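Local coordinates for adhesin competence repressor (Streptococcus pyogenes serotype M3, PDB 5JLU), which acts as a zinc-responsive, DNA-binding transcription regulator of the MarR family, a dimer whose subunits each bind zinc, at residues Asp116-Leu119 / Asn120-Arg124; Gln43-Ile46 / Leu47-Leu50; Gln127-Ala131 / Lys132-Ile136. All blocks are in the same frame, centred on the assembly; numbering follows the deposited sequence.

Interaction 1 (Asp116-Leu119 / Asn120-Arg124); sequences DETL and NVYNR
T118 and Y122, one helical turn apart, lie side by side and point the same way. The peptide oxygen T118 O sits over one face of the Y122 ring, 3.3 Å above its plane and displaced toward the rim; its nearest ring carbons include Y122 CD2, 3.4 Å from T118 O. The same oxygen accepts Y122 N at 2.9 Å, so one acceptor meets both the backbone N-H and the ring of a single residue. Y122 CG stands beside its own backbone N, chi1 -60°, which folds the ring back along the helix over that carbonyl. On the side-chain level the pair touches loosely, T118 OG1 standing 4.0 Å from Y122 CE2.

The next i to i+4 bond runs from N123 N to L119 O at 2.8 Å, and L119 CD2 approaches Y122 CD2 at 4.3 Å. Toward D116 and E117 the backbone bonds lengthen. N120 N reaches D116 O and E117 O only weakly, and V121 N to E117 O, at 3.3 Å, is weak as well.

In the second shell, T118 OG1 lies between its backbone N and carbonyl carbon and is positioned by a hydrogen bond to the backbone oxygen of H115, a zinc ligand. The N123 amide forms a separate link, to Q127 through OD1 and to E8 of the second subunit through ND2.

All of this belongs to one continuous stretch of helix 105-127, beyond its zinc-binding histidines. The second subunit packs against it: D12 and V15 on its helix 7-23 meet T118 and L119, and Y122, respectively, while E147 on its helix 131-149 meets V121, so 116-124 forms part of the dimer interface.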
loop_
_atom_site.group_PDB
_atom_site.type_symbol
_atom_site.label_atom_id
_atom_site.label_comp_id
_atom_site.label_asym_id
_atom_site.label_seq_id
_atom_site.Cartn_x
_atom_site.Cartn_y
_atom_site.Cartn_z
ATOM N N ASP A 116 -13.106 -9.021 -5.414
ATOM C CA ASP A 116 -14.538 -8.963 -5.642
ATOM C C ASP A 116 -15.234 -8.593 -4.351
ATOM O O ASP A 116 -16.045 -7.675 -4.334
ATOM C CB ASP A 116 -15.093 -10.262 -6.219
ATOM C CG ASP A 116 -14.615 -10.514 -7.637
ATOM O OD1 ASP A 116 -14.433 -9.549 -8.381
ATOM O OD2 ASP A 116 -14.417 -11.676 -8.025
ATOM N N GLU A 117 -14.837 -9.183 -3.243
ATOM C CA GLU A 117 -15.478 -8.809 -1.998
ATOM C C GLU A 117 -15.201 -7.382 -1.650
ATOM O O GLU A 117 -16.110 -6.712 -1.166
ATOM C CB GLU A 117 -15.112 -9.748 -0.850
ATOM C CG GLU A 117 -15.663 -11.169 -1.092
ATOM C CD GLU A 117 -15.207 -12.243 -0.073
ATOM O OE1 GLU A 117 -14.128 -12.117 0.587
ATOM O OE2 GLU A 117 -15.949 -13.259 0.043
ATOM N N THR A 118 -13.988 -6.887 -1.908
ATOM C CA THR A 118 -13.692 -5.512 -1.498
ATOM C C THR A 118 -14.523 -4.509 -2.368
ATOM O O THR A 118 -14.793 -3.430 -1.909
ATOM C CB THR A 118 -12.201 -5.128 -1.604
ATOM O OG1 THR A 118 -11.816 -5.200 -2.976
ATOM C CG2 THR A 118 -11.296 -6.068 -0.805
ATOM N N LEU A 119 -14.804 -4.830 -3.626
ATOM C CA LEU A 119 -15.684 -4.051 -4.455
ATOM C C LEU A 119 -17.068 -3.828 -3.815
ATOM O O LEU A 119 -17.601 -2.721 -3.865
ATOM C CB LEU A 119 -15.841 -4.679 -5.858
ATOM C CG LEU A 119 -14.635 -4.645 -6.747
ATOM C CD1 LEU A 119 -14.962 -5.335 -8.049
ATOM C CD2 LEU A 119 -14.218 -3.207 -7.046
ATOM N N ASN A 120 -17.606 -4.829 -3.144
ATOM C CA ASN A 120 -18.838 -4.604 -2.387
ATOM C C ASN A 120 -18.663 -3.675 -1.249
ATOM O O ASN A 120 -19.558 -2.911 -0.902
ATOM C CB ASN A 120 -19.423 -5.937 -1.882
ATOM C CG ASN A 120 -19.663 -6.925 -3.024
ATOM O OD1 ASN A 120 -19.635 -6.554 -4.202
ATOM N ND2 ASN A 120 -19.784 -8.194 -2.695
ATOM N N VAL A 121 -17.501 -3.731 -0.612
ATOM C CA VAL A 121 -17.206 -2.789 0.421
ATOM C C VAL A 121 -17.165 -1.386 -0.108
ATOM O O VAL A 121 -17.686 -0.438 0.515
ATOM C CB VAL A 121 -15.917 -3.137 1.171
ATOM C CG1 VAL A 121 -15.534 -2.026 2.150
ATOM C CG2 VAL A 121 -16.087 -4.485 1.922
ATOM N N TYR A 122 -16.564 -1.207 -1.257
ATOM C CA TYR A 122 -16.526 0.140 -1.813
ATOM C C TYR A 122 -17.981 0.569 -2.227
ATOM O O TYR A 122 -18.381 1.709 -1.993
ATOM C CB TYR A 122 -15.574 0.172 -2.983
ATOM C CG TYR A 122 -14.123 -0.207 -2.672
ATOM C CD1 TYR A 122 -13.516 0.145 -1.472
ATOM C CD2 TYR A 122 -13.380 -0.852 -3.589
ATOM C CE1 TYR A 122 -12.203 -0.201 -1.191
ATOM C CE2 TYR A 122 -12.051 -1.194 -3.340
ATOM C CZ TYR A 122 -11.476 -0.838 -2.136
ATOM O OH TYR A 122 -10.168 -1.109 -1.896
ATOM N N ASN A 123 -18.756 -0.348 -2.800
ATOM C CA ASN A 123 -20.175 -0.043 -3.147
ATOM C C ASN A 123 -20.941 0.459 -1.968
ATOM O O ASN A 123 -21.441 1.629 -1.962
ATOM C CB ASN A 123 -20.852 -1.253 -3.803
ATOM C CG ASN A 123 -22.335 -0.986 -4.129
ATOM O OD1 ASN A 123 -23.155 -1.335 -3.375
ATOM N ND2 ASN A 123 -22.627 -0.294 -5.210
ATOM N N ARG A 124 -20.885 -0.286 -0.875
ATOM C CA ARG A 124 -21.607 0.167 0.337
ATOM C C ARG A 124 -21.173 1.544 0.796
ATOM O O ARG A 124 -21.938 2.354 1.285
ATOM C CB ARG A 124 -21.358 -0.756 1.500
ATOM C CG ARG A 124 -21.710 -2.225 1.258
ATOM C CD ARG A 124 -21.677 -3.039 2.577
ATOM N NE ARG A 124 -20.382 -3.480 3.201
ATOM C CZ ARG A 124 -19.589 -2.780 4.048
ATOM N NH1 ARG A 124 -18.489 -3.354 4.569
ATOM N NH2 ARG A 124 -19.843 -1.512 4.375
#

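Interaction 2 (Gln43-Ile46 / Leu47-Leu50); sequences QEHI and LMLL. With ZN (zinc ion), chain B.
H45 and M48 lie side by side on helix 41-52, both pointing off the same flank. The thioether approaches the imidazole obliquely: M48 SD is 3.8 Å from H45 ND1, and it sits 4.5 Å from the ring centroid, 51° off the ring normal. M48 reaches this place because CG is anti to the backbone N (chi1 176°) and the chain bends at its last torsion. The ring's other nitrogen, H45 NE2, binds the zinc ion at 2.1 Å.

E44 extends toward the metal without binding it. Water 1, at the edge of the H45 ring and in its plane, is a zinc ligand and donates to E44 OE1 at 2.5 Å. On another flank I46 and L50 also run side by side, I46 CG2 touching L50 CD1 at 3.6 Å. Four backbone bonds, L47 N to Q43 O through L50 N to I46 O, hold the turn.

H111 and H115 of helix 105-127 complete the protein part of the site, their rings at about 90° to that of H45. Helix 41-52 lies in the MarR-family helix-turn-helix region and packs on helix 57-64 through I46 and L49 and on helix 68-80 through I46; zinc thereby bridges this region to helix 105-127. Three histidine nitrogens and three waters make a six-coordinate site in which E44 is second-shell; its carboxylate would probably polarise the bound water.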
loop_
_atom_site.group_PDB
_atom_site.type_symbol
_atom_site.label_atom_id
_atom_site.label_comp_id
_atom_site.label_asym_id
_atom_site.label_seq_id
_atom_site.Cartn_x
_atom_site.Cartn_y
_atom_site.Cartn_z
ATOM N N GLN A 43 3.137 -9.232 -7.970
ATOM C CA GLN A 43 3.024 -10.591 -8.458
ATOM C C GLN A 43 1.611 -11.083 -8.440
ATOM O O GLN A 43 1.198 -11.707 -9.421
ATOM C CB GLN A 43 3.945 -11.555 -7.687
ATOM C CG GLN A 43 5.423 -11.299 -7.874
ATOM C CD GLN A 43 6.264 -12.207 -6.932
ATOM O OE1 GLN A 43 5.932 -12.393 -5.742
ATOM N NE2 GLN A 43 7.295 -12.814 -7.478
ATOM N N GLU A 44 0.823 -10.742 -7.412
ATOM C CA GLU A 44 -0.583 -11.175 -7.439
ATOM C C GLU A 44 -1.371 -10.510 -8.570
ATOM O O GLU A 44 -2.309 -11.119 -9.100
ATOM C CB GLU A 44 -1.327 -10.822 -6.139
ATOM C CG GLU A 44 -0.925 -11.633 -4.942
ATOM C CD GLU A 44 -1.487 -11.087 -3.605
ATOM O OE1 GLU A 44 -1.586 -9.857 -3.373
ATOM O OE2 GLU A 44 -1.900 -11.890 -2.780
ATOM N N HIS A 45 -1.031 -9.255 -8.909
ATOM C CA HIS A 45 -1.738 -8.557 -9.945
ATOM C C HIS A 45 -1.277 -8.960 -11.349
ATOM O O HIS A 45 -2.078 -8.934 -12.266
ATOM C CB HIS A 45 -1.765 -7.042 -9.716
ATOM C CG HIS A 45 -2.754 -6.739 -8.678
ATOM N ND1 HIS A 45 -4.054 -6.433 -8.989
ATOM C CD2 HIS A 45 -2.721 -6.968 -7.347
ATOM C CE1 HIS A 45 -4.771 -6.411 -7.883
ATOM N NE2 HIS A 45 -3.982 -6.727 -6.875
ATOM N N ILE A 46 -0.034 -9.418 -11.470
ATOM C CA ILE A 46 0.375 -10.129 -12.682
ATOM C C ILE A 46 -0.471 -11.398 -12.861
ATOM O O ILE A 46 -1.013 -11.682 -13.956
ATOM C CB ILE A 46 1.877 -10.461 -12.652
ATOM C CG1 ILE A 46 2.637 -9.152 -12.861
ATOM C CG2 ILE A 46 2.258 -11.529 -13.702
ATOM C CD1 ILE A 46 4.143 -9.271 -12.589
ATOM N N LEU A 47 -0.552 -12.196 -11.822
ATOM C CA LEU A 47 -1.315 -13.419 -11.920
ATOM C C LEU A 47 -2.759 -13.022 -12.233
ATOM O O LEU A 47 -3.314 -13.591 -13.154
ATOM C CB LEU A 47 -1.194 -14.302 -10.664
ATOM C CG LEU A 47 0.189 -14.891 -10.310
ATOM C CD1 LEU A 47 0.128 -15.641 -8.996
ATOM C CD2 LEU A 47 0.772 -15.817 -11.321
ATOM N N MET A 48 -3.348 -12.014 -11.549
ATOM C CA MET A 48 -4.735 -11.589 -11.912
ATOM C C MET A 48 -4.892 -11.290 -13.435
ATOM O O MET A 48 -5.840 -11.747 -14.097
ATOM C CB MET A 48 -5.174 -10.388 -11.069
ATOM C CG MET A 48 -6.531 -9.793 -11.396
ATOM S SD MET A 48 -7.035 -8.516 -10.218
ATOM C CE MET A 48 -7.632 -9.528 -8.928
ATOM N N LEU A 49 -3.986 -10.502 -13.998
ATOM C CA LEU A 49 -4.149 -10.095 -15.390
ATOM C C LEU A 49 -3.918 -11.289 -16.343
ATOM O O LEU A 49 -4.579 -11.414 -17.420
ATOM C CB LEU A 49 -3.209 -8.934 -15.738
ATOM C CG LEU A 49 -3.515 -7.581 -15.096
ATOM C CD1 LEU A 49 -2.348 -6.654 -15.326
ATOM C CD2 LEU A 49 -4.793 -6.951 -15.694
ATOM N N LEU A 50 -2.954 -12.145 -15.993
ATOM C CA LEU A 50 -2.669 -13.339 -16.812
ATOM C C LEU A 50 -3.774 -14.385 -16.759
ATOM O O LEU A 50 -3.965 -15.095 -17.744
ATOM C CB LEU A 50 -1.317 -13.983 -16.455
ATOM C CG LEU A 50 -0.163 -13.147 -16.919
ATOM C CD1 LEU A 50 1.153 -13.675 -16.342
ATOM C CD2 LEU A 50 -0.157 -12.982 -18.441
HETATM ZN ZN ZN B . -4.518 -7.343 -4.919
HETATM O O HOH W 1 -2.444 -7.680 -4.271
HETATM O O HOH W 2 -4.261 -5.279 -4.283
HETATM O O HOH W 3 -5.021 -7.699 -2.989
#

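Interaction 3 (Gln127-Ala131 / Lys132-Ile136); sequences QKFSA and KELEI
S130 and E133 form a reciprocal pair of hydrogen bonds, a capping box at the start of helix 131-149. E133 N donates to S130 OG at 3.2 Å, nearly straight at 174°, making S130 the N-cap. In return S130 N donates to E133 OE1 at 2.8 Å; the carboxylate oxygen is met on its anti side, 30° out of the carboxylate plane. S130 OG is turned in toward the first helical turn (chi1 67°), while the E133 chain is extended beyond CG and reaches back to the serine amide.

Backbone bonds continue the cap into the helix. L134 N donates to S130 O at 2.9 Å, whereas E135 N to A131 O is weak at 3.3 Å.

Apolar contact is made by F129, just before the cap: F129 CB touches L134 CD2 at 3.6 Å.

Charge meets ring where the F129 side chain crosses that of E133 at about a right angle, F129 CD2 lying 3.6 Å from E133 OE1. K139 of the second subunit makes a cation-pi contact with F129 and a long, weak ion pair with E133.

The cap closes the short connection between helix 105-127 and helix 131-149 and faces the second subunit: L7 on its helix 7-23 packs on L134, while its helix 131-149, which carries K139, sets V143 on F129 and I136 on E133 and I136.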
loop_
_atom_site.group_PDB
_atom_site.type_symbol
_atom_site.label_atom_id
_atom_site.label_comp_id
_atom_site.label_asym_id
_atom_site.label_seq_id
_atom_site.Cartn_x
_atom_site.Cartn_y
_atom_site.Cartn_z
ATOM N N GLN A 127 -22.522 4.251 -1.554
ATOM C CA GLN A 127 -23.951 4.379 -1.363
ATOM C C GLN A 127 -24.359 5.456 -0.394
ATOM O O GLN A 127 -25.451 5.963 -0.504
ATOM C CB GLN A 127 -24.560 3.077 -0.869
ATOM C CG GLN A 127 -24.842 2.126 -1.997
ATOM C CD GLN A 127 -25.751 0.997 -1.574
ATOM O OE1 GLN A 127 -26.627 1.185 -0.734
ATOM N NE2 GLN A 127 -25.610 -0.149 -2.209
ATOM N N LYS A 128 -23.511 5.778 0.566
ATOM C CA LYS A 128 -23.789 6.907 1.489
ATOM C C LYS A 128 -23.751 8.314 0.916
ATOM O O LYS A 128 -24.006 9.285 1.635
ATOM C CB LYS A 128 -22.808 6.835 2.644
ATOM C CG LYS A 128 -22.962 5.549 3.428
ATOM C CD LYS A 128 -21.741 5.271 4.316
ATOM C CE LYS A 128 -22.096 4.210 5.358
ATOM N NZ LYS A 128 -21.086 4.137 6.439
ATOM N N PHE A 129 -23.443 8.453 -0.364
ATOM C CA PHE A 129 -23.309 9.762 -0.974
ATOM C C PHE A 129 -24.437 9.876 -1.944
ATOM O O PHE A 129 -24.779 8.879 -2.592
ATOM C CB PHE A 129 -21.901 9.946 -1.642
ATOM C CG PHE A 129 -20.801 9.993 -0.610
ATOM C CD1 PHE A 129 -20.224 8.818 -0.132
ATOM C CD2 PHE A 129 -20.472 11.181 -0.006
ATOM C CE1 PHE A 129 -19.255 8.863 0.874
ATOM C CE2 PHE A 129 -19.487 11.240 0.983
ATOM C CZ PHE A 129 -18.893 10.080 1.438
ATOM N N SER A 130 -25.010 11.068 -2.070
ATOM C CA SER A 130 -25.931 11.312 -3.216
ATOM C C SER A 130 -25.130 11.225 -4.495
ATOM O O SER A 130 -23.870 11.227 -4.485
ATOM C CB SER A 130 -26.611 12.669 -3.105
ATOM O OG SER A 130 -25.668 13.711 -3.253
ATOM N N ALA A 131 -25.835 11.106 -5.604
ATOM C CA ALA A 131 -25.182 11.043 -6.921
ATOM C C ALA A 131 -24.486 12.356 -7.352
ATOM O O ALA A 131 -23.552 12.335 -8.162
ATOM C CB ALA A 131 -26.193 10.574 -7.982
ATOM N N LYS A 132 -25.001 13.481 -6.851
ATOM C CA LYS A 132 -24.295 14.764 -6.837
ATOM C C LYS A 132 -22.939 14.682 -6.106
ATOM O O LYS A 132 -21.897 15.017 -6.667
ATOM C CB LYS A 132 -25.165 15.893 -6.204
ATOM C CG LYS A 132 -25.493 17.050 -7.151
ATOM C CD LYS A 132 -26.434 18.072 -6.488
ATOM C CE LYS A 132 -27.920 17.751 -6.706
ATOM N NZ LYS A 132 -28.778 18.931 -6.380
ATOM N N GLU A 133 -22.977 14.259 -4.862
ATOM C CA GLU A 133 -21.751 14.037 -4.122
ATOM C C GLU A 133 -20.781 13.127 -4.931
ATOM O O GLU A 133 -19.642 13.501 -5.190
ATOM C CB GLU A 133 -22.076 13.519 -2.708
ATOM C CG GLU A 133 -22.729 14.594 -1.835
ATOM C CD GLU A 133 -23.325 14.076 -0.528
ATOM O OE1 GLU A 133 -23.654 12.846 -0.401
ATOM O OE2 GLU A 133 -23.453 14.918 0.399
ATOM N N LEU A 134 -21.273 12.026 -5.496
ATOM C CA LEU A 134 -20.407 11.103 -6.194
ATOM C C LEU A 134 -19.729 11.673 -7.419
ATOM O O LEU A 134 -18.711 11.113 -7.833
ATOM C CB LEU A 134 -21.114 9.758 -6.532
ATOM C CG LEU A 134 -21.443 8.970 -5.250
ATOM C CD1 LEU A 134 -22.334 7.786 -5.557
ATOM C CD2 LEU A 134 -20.208 8.488 -4.496
ATOM N N GLU A 135 -20.244 12.733 -8.045
ATOM C CA GLU A 135 -19.459 13.346 -9.167
ATOM C C GLU A 135 -18.157 13.981 -8.644
ATOM O O GLU A 135 -17.127 13.977 -9.304
ATOM C CB GLU A 135 -20.274 14.398 -9.994
ATOM C CG GLU A 135 -21.595 13.862 -10.595
ATOM C CD GLU A 135 -21.452 12.462 -11.201
ATOM O OE1 GLU A 135 -20.708 12.364 -12.218
ATOM O OE2 GLU A 135 -22.042 11.470 -10.644
ATOM N N ILE A 136 -18.236 14.491 -7.445
ATOM C CA ILE A 136 -17.100 15.103 -6.816
ATOM C C ILE A 136 -16.159 14.006 -6.315
ATOM O O ILE A 136 -14.956 14.119 -6.461
ATOM C CB ILE A 136 -17.545 15.962 -5.683
ATOM C CG1 ILE A 136 -18.329 17.158 -6.258
ATOM C CG2 ILE A 136 -16.363 16.462 -4.847
ATOM C CD1 ILE A 136 -19.179 17.790 -5.188
#

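The three contacts come in series along the chain, with interaction 2 first. Interactions 1 and 2 have centres about 20 Å apart and nearest atoms about 7 Å apart; they do not touch, yet the zinc site relates them, since H45 of interaction 2 shares the metal with H111 and H115 of helix 105-127. T118 of interaction 1 has its side chain about 8 Å from a bound zinc. Interaction 3 adjoins interaction 1 in sequence, centres about 16 Å apart, where helix 105-127 gives way to helix 131-149, and both meet the second subunit. It lies about 32 Å, centre to centre, from interaction 2, away from the metal.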